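Local structure of hypothetical protein yxiM (Bacillus subtilis, 2O14) at residues V108-N113 with F123-T128; N162-V167 with Q201-A206; G209-G214 with H247-A252. The protein is an uncharacterised member of the GDSL lipolytic enzyme family and probably hydrolyses ester bonds. One frame throughout, in Å; residues are numbered along the deposited sequence.

Contact 1. Residues V108-N113 with F123-T128; sequences VFQVIN and FQIPVT
Gln110 and Phe123 mark the closest backbone approach here, CA to CA 7.2 Å, too wide for strand pairing. The axes of strands 108-110 and 123-127 come no closer than 9.6 Å, their directions meet at 142°, and no direct hydrogen bond joins them: two layers meet through side chains. Gln110 and Val111 both face Val103 of the neighbouring strand 100-105 in a classic beta bulge, at the corner where the chain turns.

Phe123 places CG between its backbone N and carbonyl carbon (chi1 66°), which presents the ring to both bulge residues. CB of Gln110 sits over the middle of one ring face in a CH-pi contact, 3.9 Å from the Phe123 centroid, while the amide plane lies 30° from the ring plane. Val111 approaches obliquely, its CG2 3.5 Å from Phe123 CD2. Beyond the ring, Gln110 NE2 passes 3.8 Å from the CD1 methyl of Ile125.

The buried amide is well satisfied. Its NE2 reaches Ala105 O and Tyr227 OH, and OE1 takes a weak bond from Arg203. A water donates to Gln110 OE1 at 3.1 Å and to Gln124 O at 2.7 Å, supplying the polar bridge that the backbones lack. Packing of two sheets through side chains is characteristic of a beta-sandwich, as in galactose-binding-like domains.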
# COMPACT_ATOMS: atom_id res chain seq x y z
N VAL A 108 -7.85 1.99 10.88
CA VAL A 108 -7.74 1.93 9.42
C VAL A 108 -6.50 1.18 8.95
O VAL A 108 -5.56 0.96 9.72
CB VAL A 108 -7.68 3.35 8.79
CG1 VAL A 108 -8.95 4.12 9.13
CG2 VAL A 108 -6.45 4.10 9.28
N PHE A 109 -6.50 0.78 7.68
CA PHE A 109 -5.35 0.08 7.11
C PHE A 109 -4.13 0.99 7.11
O PHE A 109 -4.25 2.20 6.88
CB PHE A 109 -5.64 -0.35 5.68
CG PHE A 109 -6.54 -1.55 5.57
CD1 PHE A 109 -6.20 -2.75 6.17
CD2 PHE A 109 -7.70 -1.49 4.81
CE1 PHE A 109 -7.00 -3.88 6.03
CE2 PHE A 109 -8.52 -2.62 4.66
CZ PHE A 109 -8.16 -3.82 5.27
N GLN A 110 -2.95 0.41 7.36
CA GLN A 110 -1.70 1.17 7.35
C GLN A 110 -0.76 0.55 6.31
O GLN A 110 -0.06 1.27 5.59
CB GLN A 110 -1.04 1.14 8.73
CG GLN A 110 -1.85 1.75 9.87
CD GLN A 110 -1.98 3.26 9.77
OE1 GLN A 110 -1.10 3.94 9.25
NE2 GLN A 110 -3.08 3.80 10.30
N VAL A 111 -0.72 -0.78 6.25
CA VAL A 111 0.13 -1.48 5.28
C VAL A 111 -0.74 -2.53 4.58
O VAL A 111 -1.45 -3.28 5.23
CB VAL A 111 1.33 -2.20 5.95
CG1 VAL A 111 2.27 -2.76 4.88
CG2 VAL A 111 2.10 -1.24 6.86
N ILE A 112 -0.67 -2.58 3.25
CA ILE A 112 -1.50 -3.52 2.50
C ILE A 112 -0.82 -4.77 1.95
O ILE A 112 0.20 -4.69 1.26
CB ILE A 112 -2.21 -2.81 1.31
CG1 ILE A 112 -3.08 -1.66 1.81
CG2 ILE A 112 -3.04 -3.82 0.53
CD1 ILE A 112 -4.22 -2.08 2.75
N ASN A 113 -1.41 -5.92 2.27
CA ASN A 113 -0.95 -7.22 1.79
C ASN A 113 0.54 -7.56 1.83
O ASN A 113 1.15 -7.80 0.79
CB ASN A 113 -1.46 -7.44 0.36
CG ASN A 113 -2.97 -7.57 0.29
OD1 ASN A 113 -3.58 -7.26 -0.73
ND2 ASN A 113 -3.59 -8.05 1.37
N PHE A 123 6.07 2.21 8.42
CA PHE A 123 5.14 3.29 8.09
C PHE A 123 5.14 4.32 9.20
O PHE A 123 5.50 4.02 10.34
CB PHE A 123 3.73 2.74 7.86
CG PHE A 123 3.09 2.17 9.10
CD1 PHE A 123 2.29 2.95 9.90
CD2 PHE A 123 3.30 0.83 9.44
CE1 PHE A 123 1.69 2.42 11.05
CE2 PHE A 123 2.71 0.29 10.58
CZ PHE A 123 1.90 1.09 11.39
N GLN A 124 4.74 5.54 8.87
CA GLN A 124 4.69 6.61 9.86
C GLN A 124 3.24 6.84 10.25
O GLN A 124 2.34 6.66 9.43
CB GLN A 124 5.30 7.87 9.28
CG GLN A 124 6.74 7.69 8.90
CD GLN A 124 7.36 8.94 8.31
OE1 GLN A 124 8.56 8.97 8.04
NE2 GLN A 124 6.54 9.97 8.10
N ILE A 125 3.01 7.24 11.49
CA ILE A 125 1.65 7.45 11.96
C ILE A 125 1.59 8.46 13.10
O ILE A 125 2.41 8.42 14.02
CB ILE A 125 1.03 6.12 12.45
CG1 ILE A 125 -0.44 6.31 12.84
CG2 ILE A 125 1.81 5.61 13.66
CD1 ILE A 125 -1.11 5.02 13.26
N PRO A 126 0.64 9.41 13.03
CA PRO A 126 0.58 10.37 14.13
C PRO A 126 -0.21 9.79 15.30
O PRO A 126 -1.21 9.10 15.10
CB PRO A 126 -0.12 11.58 13.49
CG PRO A 126 -1.02 10.94 12.47
CD PRO A 126 -0.14 9.87 11.87
N VAL A 127 0.26 10.05 16.52
CA VAL A 127 -0.42 9.59 17.72
C VAL A 127 -0.98 10.86 18.36
O VAL A 127 -0.22 11.75 18.73
CB VAL A 127 0.56 8.89 18.67
CG1 VAL A 127 -0.16 8.49 19.95
CG2 VAL A 127 1.15 7.66 17.99
N THR A 128 -2.30 10.94 18.48
CA THR A 128 -2.94 12.12 19.03
C THR A 128 -3.74 11.91 20.31
O THR A 128 -4.01 12.87 21.03
CB THR A 128 -3.87 12.75 17.99
OG1 THR A 128 -4.78 11.75 17.50
CG2 THR A 128 -3.07 13.30 16.82
O HOH W 1 -0.37 6.90 9.05

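Contact 2. Residues N162-V167 with Q201-A206; sequences NRTIYV and QVRNMA
Tyr166 and Arg203 leave their strands with matching first torsions, CG opposite the carbonyl carbon in both (chi1 -67° and -65°), and run alongside each other in the same direction. With chi2 extended (178°), Arg203 CD comes 3.4 Å from Tyr166 CE1; a bend at chi3 then turns NE and the guanidinium. The methyl CG2 of Thr164 fills the angle between them: it lies over one face of the Tyr166 ring and touches Arg203 CG at 3.7 Å. This face of the sheet, which Gln201 shares, looks toward strand 120-127, where Arg203 meets Phe123.

The backbones run parallel. Ile165 N donates to Gln201 O over a short 2.6 Å, Arg203 N to Ile165 O at 2.9 Å, and Val167 N to Arg203 O, also at 2.9 Å. Past the strand end, N of Met205 (selenomethionine) still donates to Val167 O at 2.8 Å, and Asn204 OD1 accepts from Ala206 N at 3.3 Å, an Asx turn. Asn204 ND2 is held by Val173 O and Asn175 OD1.

Strand 164-169 and the edge strand 201-204 beside it are thus the two strands of a beta-alpha-beta crossover in the parallel sheet of an SGNH hydrolase, and the Asx turn after strand 201-204 leaves the side chain of Ala206 about 8 Å from that of Ser171, the probable nucleophile.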
# COMPACT_ATOMS: atom_id res chain seq x y z
N ASN A 162 4.04 13.69 7.57
CA ASN A 162 4.95 14.36 6.66
C ASN A 162 4.28 14.36 5.29
O ASN A 162 3.30 13.65 5.07
CB ASN A 162 6.29 13.62 6.56
CG ASN A 162 7.17 13.83 7.79
OD1 ASN A 162 7.39 14.96 8.22
ND2 ASN A 162 7.68 12.74 8.34
N ARG A 163 4.81 15.16 4.36
CA ARG A 163 4.24 15.22 3.02
C ARG A 163 4.27 13.80 2.45
O ARG A 163 5.30 13.11 2.54
CB ARG A 163 5.07 16.16 2.15
CG ARG A 163 4.33 16.66 0.94
CD ARG A 163 5.14 17.73 0.25
NE ARG A 163 4.44 18.28 -0.90
CZ ARG A 163 4.94 19.23 -1.68
NH1 ARG A 163 6.15 19.73 -1.42
NH2 ARG A 163 4.25 19.67 -2.73
N THR A 164 3.16 13.35 1.88
CA THR A 164 3.11 11.99 1.37
C THR A 164 2.37 11.79 0.06
O THR A 164 1.44 12.53 -0.26
CB THR A 164 2.41 11.07 2.40
OG1 THR A 164 2.98 11.27 3.70
CG2 THR A 164 2.57 9.60 2.00
N ILE A 165 2.80 10.78 -0.69
CA ILE A 165 2.16 10.41 -1.94
C ILE A 165 1.38 9.13 -1.60
O ILE A 165 1.99 8.10 -1.31
CB ILE A 165 3.18 10.02 -3.03
CG1 ILE A 165 4.12 11.19 -3.33
CG2 ILE A 165 2.43 9.61 -4.31
CD1 ILE A 165 3.44 12.38 -3.93
N TYR A 166 0.06 9.21 -1.61
CA TYR A 166 -0.76 8.03 -1.32
C TYR A 166 -1.10 7.38 -2.65
O TYR A 166 -1.70 8.01 -3.52
CB TYR A 166 -2.04 8.44 -0.58
CG TYR A 166 -1.78 8.98 0.80
CD1 TYR A 166 -1.66 8.13 1.90
CD2 TYR A 166 -1.61 10.35 1.01
CE1 TYR A 166 -1.38 8.63 3.17
CE2 TYR A 166 -1.32 10.85 2.27
CZ TYR A 166 -1.21 9.99 3.35
OH TYR A 166 -0.92 10.49 4.59
N VAL A 167 -0.72 6.12 -2.82
CA VAL A 167 -0.97 5.42 -4.07
C VAL A 167 -2.12 4.42 -4.03
O VAL A 167 -2.20 3.57 -3.13
CB VAL A 167 0.29 4.67 -4.55
CG1 VAL A 167 0.08 4.14 -5.96
CG2 VAL A 167 1.50 5.59 -4.51
N GLN A 201 6.78 11.04 1.29
CA GLN A 201 6.74 9.71 1.87
C GLN A 201 5.86 9.03 0.83
O GLN A 201 5.01 9.67 0.21
CB GLN A 201 6.01 9.70 3.22
CG GLN A 201 6.86 10.03 4.43
CD GLN A 201 8.08 9.14 4.54
OE1 GLN A 201 9.13 9.44 3.98
NE2 GLN A 201 7.94 8.02 5.25
N VAL A 202 6.07 7.74 0.61
CA VAL A 202 5.25 7.03 -0.35
C VAL A 202 4.50 5.91 0.36
O VAL A 202 5.11 5.02 0.94
CB VAL A 202 6.10 6.41 -1.49
CG1 VAL A 202 5.20 5.66 -2.46
CG2 VAL A 202 6.87 7.50 -2.22
N ARG A 203 3.17 5.97 0.33
CA ARG A 203 2.37 4.93 0.95
C ARG A 203 1.55 4.26 -0.15
O ARG A 203 0.53 4.78 -0.59
CB ARG A 203 1.44 5.51 2.03
CG ARG A 203 2.18 6.11 3.23
CD ARG A 203 1.20 6.71 4.23
NE ARG A 203 0.39 5.69 4.89
CZ ARG A 203 0.71 5.10 6.04
NH1 ARG A 203 1.83 5.43 6.67
NH2 ARG A 203 -0.08 4.16 6.54
N ASN A 204 2.03 3.10 -0.60
CA ASN A 204 1.39 2.35 -1.67
C ASN A 204 0.26 1.48 -1.11
O ASN A 204 0.49 0.37 -0.64
CB ASN A 204 2.42 1.46 -2.36
CG ASN A 204 1.90 0.84 -3.64
OD1 ASN A 204 0.72 0.97 -3.95
ND2 ASN A 204 2.77 0.17 -4.37
N MSE A 205 -0.96 2.00 -1.20
CA MSE A 205 -2.15 1.30 -0.69
C MSE A 205 -2.87 0.44 -1.71
O MSE A 205 -3.94 -0.09 -1.43
CB MSE A 205 -3.13 2.32 -0.10
CG MSE A 205 -2.52 3.28 0.92
SE MSE A 205 -1.53 2.37 2.35
CE MSE A 205 -3.04 1.82 3.46
N ALA A 206 -2.29 0.30 -2.90
CA ALA A 206 -2.89 -0.50 -3.96
C ALA A 206 -2.96 -1.96 -3.53
O ALA A 206 -2.22 -2.38 -2.64
CB ALA A 206 -2.07 -0.36 -5.24

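Contact 3. Residues G209-G214 with H247-A252; sequences GQIARG and HKESEA
Beside the probable active site of this SGNH hydrolase, the start of helix 212-217 meets the loop leading into helix 251-266 through Ile211, Arg213, His247 and Glu249. Gly209, whose N makes a weak bond to Ser171 OG, is consistent with the oxyanion-hole glycine of the family.

Ile211 lays CG2 over one face of the His247 imidazole, off toward the rim, 3.6 Å from CD2. At the edge of that ring a water links His247 NE2 to Gly209 O, 2.9 Å from each. Arg213 extends alongside Glu249 in the opposite sense and bends at chi3 (-62°), so that its end reaches one carbonyl oxygen: His247 O accepts from NH1 at 3.0 Å and from NH2 at 3.2 Å, only 2° out of the guanidinium plane. NE is left to a salt bridge with Glu253. Replacing Arg213 with an alanine would probably leave His247 O without both donors and Glu253 without its charged mate, freeing the loop to shift.

Glu249 OE1 takes the backbone N of Arg213 at 3.2 Å, while Asp242 takes that of Ala212. Two carboxylates gathered at the positive end of a helix probably gain stability from its dipole, and the helix end may help these two acids, through Glu249 OE2 and Asp242 OD2, to lie close together.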
# COMPACT_ATOMS: atom_id res chain seq x y z
N GLY A 209 -5.86 -7.20 -7.86
CA GLY A 209 -7.21 -7.45 -8.32
C GLY A 209 -8.28 -6.44 -7.92
O GLY A 209 -9.47 -6.70 -8.09
N GLN A 210 -7.86 -5.28 -7.43
CA GLN A 210 -8.82 -4.26 -7.00
C GLN A 210 -9.43 -3.43 -8.13
O GLN A 210 -8.82 -3.22 -9.18
CB GLN A 210 -8.17 -3.32 -5.98
CG GLN A 210 -9.17 -2.42 -5.26
CD GLN A 210 -10.24 -3.21 -4.52
OE1 GLN A 210 -10.19 -3.36 -3.29
NE2 GLN A 210 -11.20 -3.73 -5.27
N ILE A 211 -10.66 -2.99 -7.89
CA ILE A 211 -11.42 -2.17 -8.83
C ILE A 211 -11.77 -0.89 -8.07
O ILE A 211 -11.54 -0.79 -6.87
CB ILE A 211 -12.72 -2.88 -9.26
CG1 ILE A 211 -13.56 -3.23 -8.03
CG2 ILE A 211 -12.40 -4.16 -10.05
CD1 ILE A 211 -14.91 -3.87 -8.36
N ALA A 212 -12.35 0.09 -8.76
CA ALA A 212 -12.72 1.36 -8.13
C ALA A 212 -13.72 1.21 -6.99
O ALA A 212 -13.54 1.79 -5.91
CB ALA A 212 -13.29 2.32 -9.19
N ARG A 213 -14.79 0.44 -7.22
CA ARG A 213 -15.81 0.25 -6.19
C ARG A 213 -15.20 -0.29 -4.91
O ARG A 213 -15.46 0.23 -3.82
CB ARG A 213 -16.90 -0.71 -6.70
CG ARG A 213 -18.15 -0.75 -5.84
CD ARG A 213 -18.98 -1.98 -6.17
NE ARG A 213 -19.47 -1.99 -7.55
CZ ARG A 213 -19.39 -3.04 -8.35
NH1 ARG A 213 -19.88 -2.98 -9.59
NH2 ARG A 213 -18.80 -4.16 -7.94
N GLY A 214 -14.40 -1.35 -5.04
CA GLY A 214 -13.76 -1.95 -3.88
C GLY A 214 -12.80 -1.02 -3.16
O GLY A 214 -12.80 -0.95 -1.93
N HIS A 247 -17.36 -8.36 -12.10
CA HIS A 247 -17.58 -7.30 -11.11
C HIS A 247 -18.84 -6.51 -11.44
O HIS A 247 -19.35 -5.76 -10.62
CB HIS A 247 -16.39 -6.34 -11.07
CG HIS A 247 -15.08 -7.00 -10.76
ND1 HIS A 247 -14.85 -7.69 -9.59
CD2 HIS A 247 -13.93 -7.08 -11.48
CE1 HIS A 247 -13.62 -8.17 -9.60
NE2 HIS A 247 -13.04 -7.81 -10.73
N LYS A 248 -19.34 -6.69 -12.67
CA LYS A 248 -20.53 -5.99 -13.12
C LYS A 248 -20.42 -4.50 -12.84
O LYS A 248 -21.35 -3.88 -12.32
CB LYS A 248 -21.77 -6.59 -12.43
CG LYS A 248 -21.89 -8.10 -12.66
CD LYS A 248 -22.99 -8.73 -11.82
CE LYS A 248 -24.37 -8.45 -12.39
NZ LYS A 248 -24.51 -9.02 -13.76
N GLU A 249 -19.27 -3.93 -13.18
CA GLU A 249 -19.03 -2.50 -12.97
C GLU A 249 -18.86 -1.83 -14.33
O GLU A 249 -17.77 -1.85 -14.90
CB GLU A 249 -17.78 -2.28 -12.12
CG GLU A 249 -17.44 -0.81 -11.93
CD GLU A 249 -16.08 -0.59 -11.30
OE1 GLU A 249 -15.98 -0.58 -10.05
OE2 GLU A 249 -15.10 -0.44 -12.05
N SER A 250 -19.94 -1.25 -14.84
CA SER A 250 -19.93 -0.60 -16.14
C SER A 250 -18.95 0.57 -16.15
O SER A 250 -18.50 1.02 -15.09
CB SER A 250 -21.32 -0.07 -16.49
OG SER A 250 -21.63 1.08 -15.71
N GLU A 251 -18.63 1.05 -17.34
CA GLU A 251 -17.72 2.18 -17.45
C GLU A 251 -18.37 3.37 -16.76
O GLU A 251 -17.71 4.18 -16.12
CB GLU A 251 -17.44 2.51 -18.92
CG GLU A 251 -16.28 3.48 -19.10
CD GLU A 251 -15.85 3.64 -20.54
OE1 GLU A 251 -16.05 2.69 -21.34
OE2 GLU A 251 -15.29 4.71 -20.88
N ALA A 252 -19.69 3.45 -16.87
CA ALA A 252 -20.44 4.53 -16.24
C ALA A 252 -20.27 4.47 -14.72
O ALA A 252 -19.99 5.49 -14.09
CB ALA A 252 -21.92 4.43 -16.61
O HOH W 2 -10.50 -8.76 -9.79

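Followed from the N terminus, the contacts come in series, none nested in or crossing another. Contact 1 closes a short excursion of nine residues within the galactose-binding-like domain and joins its two sheets. Once the chain passes from these antiparallel and mixed sheets to the parallel sheet, contact 2 closes a crossover of 33 residues and pairs the edge strand with its neighbour. Contact 3 opens almost at once, following strand 201-204 into helix 212-217, and closes a loop of 32 residues at the head of helix 251-266. Contacts 1 and 2 touch directly, so the sandwich and the parallel sheet meet there; contact 3 lies farther out, its centre about 23 Å from that of contact 2.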